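MDM10 isoform 1 (Saccharomyces cerevisiae, PDB 7BTX) forms part of the ERMES complex that tethers the endoplasmic reticulum to mitochondria and takes part in late assembly steps of the TOM complex. Local coordinates at residues 427-432 and 444-449; 38-43 and 486-491. All coordinates share one frame; numbering follows the deposited sequence.

Contact 1 (427-432 and 444-449); sequences LKLLWE and TELVFT
The Phe-448 ring meets Leu-427 at its edge: Leu-427 CB lies near the ring plane, 3.6 Å from Phe-448 CE2. With CG anti to the backbone N (chi1 171°), Leu-427 brings CD2 to the same edge as CB; neither atom lies over a face. Leu-427 CD2 is also 4.1 Å from Leu-446 CD1, and Leu-429 CD1 packs 3.8 Å from Thr-444 CG2, so Leu-427, Leu-429, Leu-446 and the methyl of Thr-444 share one face of the sheet, with the Phe-448 ring just beyond the strand end. Branched aliphatic groups suit such a surface, which is consistent with a barrel wall turned to lipid.

On the face of Lys-428 and Glu-445 the pair runs side by side, touching through methylene groups, Lys-428 CG to Glu-445 CG 3.7 Å. No salt bridge forms, as Lys-428 NZ and Glu-445 OE2 stay 6.2 Å apart. The lysine chain bends at chi2 and chi3, and its ammonium is bound by the carbonyls of Leu-35 and Phe-37, with a cation-pi contact to the Phe-37 ring.

Paired backbone bonds join Leu-427 with Leu-446 and Leu-429 with Thr-444; Leu-429 N to Thr-444 O, 2.8 Å, is the straightest of the four, with 167° at the hydrogen. This ladder belongs to the hairpin of strands 426-434 and 439-447, part of the antiparallel meander from which mitochondrial outer-membrane beta barrels are built.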
# COMPACT_ATOMS: atom_id res chain seq x y z
N LEU D 427 30.63 7.53 -6.54
CA LEU D 427 30.99 7.20 -7.92
C LEU D 427 29.73 6.66 -8.58
O LEU D 427 29.36 5.51 -8.37
CB LEU D 427 32.13 6.20 -7.97
CG LEU D 427 32.49 5.59 -9.33
CD1 LEU D 427 32.89 6.66 -10.31
CD2 LEU D 427 33.60 4.57 -9.19
N LYS D 428 29.06 7.51 -9.35
CA LYS D 428 27.88 7.08 -10.08
C LYS D 428 28.29 6.52 -11.44
O LYS D 428 29.10 7.11 -12.15
CB LYS D 428 26.91 8.24 -10.27
CG LYS D 428 26.34 8.77 -8.98
CD LYS D 428 26.14 10.27 -9.05
CE LYS D 428 25.08 10.64 -10.07
NZ LYS D 428 24.87 12.11 -10.11
N LEU D 429 27.73 5.37 -11.78
CA LEU D 429 27.89 4.80 -13.11
C LEU D 429 26.52 4.64 -13.73
O LEU D 429 25.53 4.42 -13.03
CB LEU D 429 28.59 3.44 -13.06
CG LEU D 429 30.00 3.37 -12.49
CD1 LEU D 429 29.98 2.89 -11.05
CD2 LEU D 429 30.85 2.45 -13.34
N LEU D 430 26.45 4.76 -15.05
CA LEU D 430 25.17 4.67 -15.74
C LEU D 430 25.41 4.21 -17.16
O LEU D 430 26.21 4.81 -17.88
CB LEU D 430 24.44 6.01 -15.73
CG LEU D 430 23.03 6.02 -16.33
CD1 LEU D 430 22.03 5.41 -15.38
CD2 LEU D 430 22.62 7.42 -16.69
N TRP D 431 24.72 3.16 -17.57
CA TRP D 431 24.69 2.73 -18.95
C TRP D 431 23.30 2.98 -19.52
O TRP D 431 22.31 2.84 -18.81
CB TRP D 431 25.06 1.25 -19.08
CG TRP D 431 24.97 0.75 -20.47
CD1 TRP D 431 25.83 1.02 -21.48
CD2 TRP D 431 23.96 -0.10 -21.02
NE1 TRP D 431 25.43 0.39 -22.63
CE2 TRP D 431 24.28 -0.30 -22.37
CE3 TRP D 431 22.82 -0.70 -20.49
CZ2 TRP D 431 23.49 -1.09 -23.20
CZ3 TRP D 431 22.04 -1.48 -21.32
CH2 TRP D 431 22.38 -1.66 -22.66
N GLU D 432 23.24 3.40 -20.78
CA GLU D 432 21.97 3.59 -21.47
C GLU D 432 22.08 3.01 -22.86
O GLU D 432 22.99 3.36 -23.61
CB GLU D 432 21.59 5.07 -21.56
CG GLU D 432 21.07 5.65 -20.27
CD GLU D 432 19.97 6.66 -20.51
OE1 GLU D 432 19.60 6.87 -21.68
OE2 GLU D 432 19.47 7.24 -19.52
N THR D 444 24.36 2.31 -11.32
CA THR D 444 24.65 2.10 -9.91
C THR D 444 25.39 3.29 -9.34
O THR D 444 25.87 4.16 -10.07
CB THR D 444 25.47 0.83 -9.68
OG1 THR D 444 25.64 0.61 -8.28
CG2 THR D 444 26.83 0.95 -10.33
N GLU D 445 25.48 3.32 -8.02
CA GLU D 445 26.24 4.32 -7.29
C GLU D 445 27.06 3.61 -6.23
O GLU D 445 26.60 2.64 -5.63
CB GLU D 445 25.32 5.36 -6.65
CG GLU D 445 26.04 6.53 -6.04
CD GLU D 445 25.11 7.52 -5.38
OE1 GLU D 445 23.91 7.20 -5.24
OE2 GLU D 445 25.56 8.62 -5.02
N LEU D 446 28.29 4.06 -6.01
CA LEU D 446 29.14 3.49 -4.98
C LEU D 446 29.49 4.58 -3.97
O LEU D 446 29.40 5.77 -4.27
CB LEU D 446 30.41 2.89 -5.59
CG LEU D 446 30.21 2.02 -6.82
CD1 LEU D 446 31.53 1.52 -7.35
CD2 LEU D 446 29.32 0.85 -6.50
N VAL D 447 29.84 4.16 -2.76
CA VAL D 447 30.30 5.07 -1.72
C VAL D 447 31.59 4.49 -1.15
O VAL D 447 31.61 3.36 -0.67
CB VAL D 447 29.25 5.25 -0.60
CG1 VAL D 447 29.85 6.01 0.55
CG2 VAL D 447 28.04 5.99 -1.13
N PHE D 448 32.66 5.28 -1.20
CA PHE D 448 34.01 4.75 -1.07
C PHE D 448 34.57 4.82 0.34
O PHE D 448 35.76 4.53 0.53
CB PHE D 448 34.95 5.47 -2.03
CG PHE D 448 35.08 4.80 -3.36
CD1 PHE D 448 36.03 3.82 -3.57
CD2 PHE D 448 34.22 5.12 -4.39
CE1 PHE D 448 36.15 3.20 -4.79
CE2 PHE D 448 34.33 4.50 -5.62
CZ PHE D 448 35.29 3.54 -5.82
N THR D 449 33.77 5.18 1.34
CA THR D 449 34.23 5.11 2.72
C THR D 449 33.06 4.86 3.66
O THR D 449 32.94 3.78 4.25
CB THR D 449 34.98 6.39 3.15
OG1 THR D 449 36.28 6.41 2.57
CG2 THR D 449 35.12 6.46 4.67

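Contact 2 (38-43 and 486-491); sequences RIPSAI and GIQFQY
Ile-43 uses both of its branches on the segment 486-491. The longer one ends in CD1, which lies 3.7 Å from Ile-487 CG1, and the two isoleucines run side by side and point the same way. The shorter one, CG2, stands anti to the backbone N and reaches the rim of Phe-489, 3.9 Å from CE1 and near the ring plane. Beta-branched residues suit this place because one residue can fill two neighbouring positions.

At the other end, Pro-40 lies crosswise to Gln-488, with Pro-40 CG 3.7 Å from Gln-488 OE1; the gap is spanned by van der Waals contact alone. Pro-40 O comes within 3.3 Å of Gly-486 CA in a CA-H...O contact. Glycine suits this spot because its bare CA lets the Pro-40 carbonyl come close. A second contact of this kind joins Ile-43 CA to Ile-487 O at 3.4 Å.

The two backbones share no conventional hydrogen bond here, although both segments run on into the seam of the barrel, where strand 44-48 and strand 491-492 pair in parallel, as in the related barrels VDAC and Tom40.

Neighbouring strands position both partners. Gly-486 and Gln-490 bond through their backbones to Gly-443 and Leu-439, which lays the C-terminal segment against strand 439-447. Ile-43 is bonded in turn to Thr-63, and Gln-488 rests on Ser-441 and His-44.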
# COMPACT_ATOMS: atom_id res chain seq x y z
N ARG D 38 20.91 11.14 -13.18
CA ARG D 38 20.09 10.46 -12.19
C ARG D 38 20.26 8.95 -12.32
O ARG D 38 20.20 8.41 -13.43
CB ARG D 38 18.62 10.85 -12.33
CG ARG D 38 17.80 10.59 -11.09
CD ARG D 38 18.33 11.40 -9.92
NE ARG D 38 18.07 12.82 -10.09
CZ ARG D 38 16.97 13.43 -9.66
NH1 ARG D 38 16.03 12.75 -9.03
NH2 ARG D 38 16.81 14.73 -9.86
N ILE D 39 20.45 8.28 -11.19
CA ILE D 39 20.59 6.83 -11.12
C ILE D 39 19.24 6.24 -10.74
O ILE D 39 18.59 6.75 -9.82
CB ILE D 39 21.68 6.44 -10.11
CG1 ILE D 39 23.03 7.00 -10.54
CG2 ILE D 39 21.78 4.93 -9.97
CD1 ILE D 39 23.41 6.66 -11.93
N PRO D 40 18.77 5.20 -11.43
CA PRO D 40 17.54 4.53 -11.00
C PRO D 40 17.74 3.80 -9.68
O PRO D 40 18.84 3.34 -9.36
CB PRO D 40 17.26 3.54 -12.14
CG PRO D 40 18.05 4.04 -13.29
CD PRO D 40 19.26 4.66 -12.71
N SER D 41 16.66 3.71 -8.90
CA SER D 41 16.74 3.16 -7.56
C SER D 41 16.02 1.82 -7.43
O SER D 41 16.04 1.20 -6.37
CB SER D 41 16.17 4.15 -6.54
OG SER D 41 14.83 4.46 -6.84
N ALA D 42 15.40 1.36 -8.52
CA ALA D 42 14.67 0.10 -8.54
C ALA D 42 14.49 -0.31 -9.99
O ALA D 42 14.82 0.45 -10.90
CB ALA D 42 13.31 0.20 -7.86
N ILE D 43 13.97 -1.52 -10.19
CA ILE D 43 13.61 -1.95 -11.54
C ILE D 43 12.33 -1.25 -11.96
O ILE D 43 11.33 -1.29 -11.24
CB ILE D 43 13.45 -3.48 -11.60
CG1 ILE D 43 14.56 -4.16 -10.81
CG2 ILE D 43 13.44 -3.94 -13.04
CD1 ILE D 43 15.93 -4.00 -11.42
N GLY D 486 19.97 0.20 -9.93
CA GLY D 486 18.69 0.27 -10.60
C GLY D 486 18.74 0.02 -12.09
O GLY D 486 19.70 0.40 -12.76
N ILE D 487 17.71 -0.62 -12.63
CA ILE D 487 17.57 -0.83 -14.07
C ILE D 487 16.28 -0.13 -14.50
O ILE D 487 15.35 0.04 -13.72
CB ILE D 487 17.58 -2.33 -14.45
CG1 ILE D 487 18.72 -3.05 -13.73
CG2 ILE D 487 17.81 -2.55 -15.93
CD1 ILE D 487 18.72 -4.54 -13.91
N GLN D 488 16.23 0.30 -15.76
CA GLN D 488 15.09 1.04 -16.27
C GLN D 488 14.77 0.64 -17.70
O GLN D 488 15.40 1.14 -18.64
CB GLN D 488 15.35 2.54 -16.18
CG GLN D 488 14.20 3.41 -16.61
CD GLN D 488 14.06 4.63 -15.75
OE1 GLN D 488 14.76 4.78 -14.75
NE2 GLN D 488 13.15 5.52 -16.12
N PHE D 489 13.81 -0.25 -17.89
CA PHE D 489 13.37 -0.63 -19.21
C PHE D 489 12.29 0.33 -19.70
O PHE D 489 11.53 0.90 -18.91
CB PHE D 489 12.82 -2.06 -19.22
CG PHE D 489 13.75 -3.08 -18.62
CD1 PHE D 489 13.67 -3.41 -17.27
CD2 PHE D 489 14.70 -3.71 -19.40
CE1 PHE D 489 14.52 -4.34 -16.72
CE2 PHE D 489 15.55 -4.65 -18.85
CZ PHE D 489 15.46 -4.96 -17.51
N GLN D 490 12.23 0.51 -21.01
CA GLN D 490 11.37 1.54 -21.57
C GLN D 490 11.09 1.23 -23.03
O GLN D 490 12.00 0.89 -23.77
CB GLN D 490 12.03 2.92 -21.43
CG GLN D 490 11.39 4.02 -22.23
CD GLN D 490 11.80 5.37 -21.73
OE1 GLN D 490 12.20 5.52 -20.57
NE2 GLN D 490 11.71 6.37 -22.59
N TYR D 491 9.82 1.35 -23.42
CA TYR D 491 9.40 1.19 -24.80
C TYR D 491 8.53 2.38 -25.18
O TYR D 491 7.80 2.92 -24.35
CB TYR D 491 8.64 -0.12 -24.99
CG TYR D 491 8.15 -0.36 -26.40
CD1 TYR D 491 9.04 -0.61 -27.42
CD2 TYR D 491 6.80 -0.33 -26.69
CE1 TYR D 491 8.59 -0.83 -28.71
CE2 TYR D 491 6.35 -0.55 -27.97
CZ TYR D 491 7.25 -0.79 -28.97
OH TYR D 491 6.81 -1.01 -30.25

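Contact 1 and contact 2 have centres about 14 Å apart and lie on the same side of the chain's centre. Contact 1 joins successive strands of a hairpin, whereas contact 2 sets the loop leading into the first strand beside the segment leading into the last, so contact 1 is nested within the loop that contact 2 closes. They touch through Ile-39 and Pro-40: Ile-39 CD1 packs 3.3 Å from Leu-429 O and 3.9 Å from Leu-430 CD1, while Pro-40 CD lies 3.9 Å from that same methyl of Leu-430. Segment 38-43 thus bears on the hairpin as well as on 486-491, next to the place where the barrel closes.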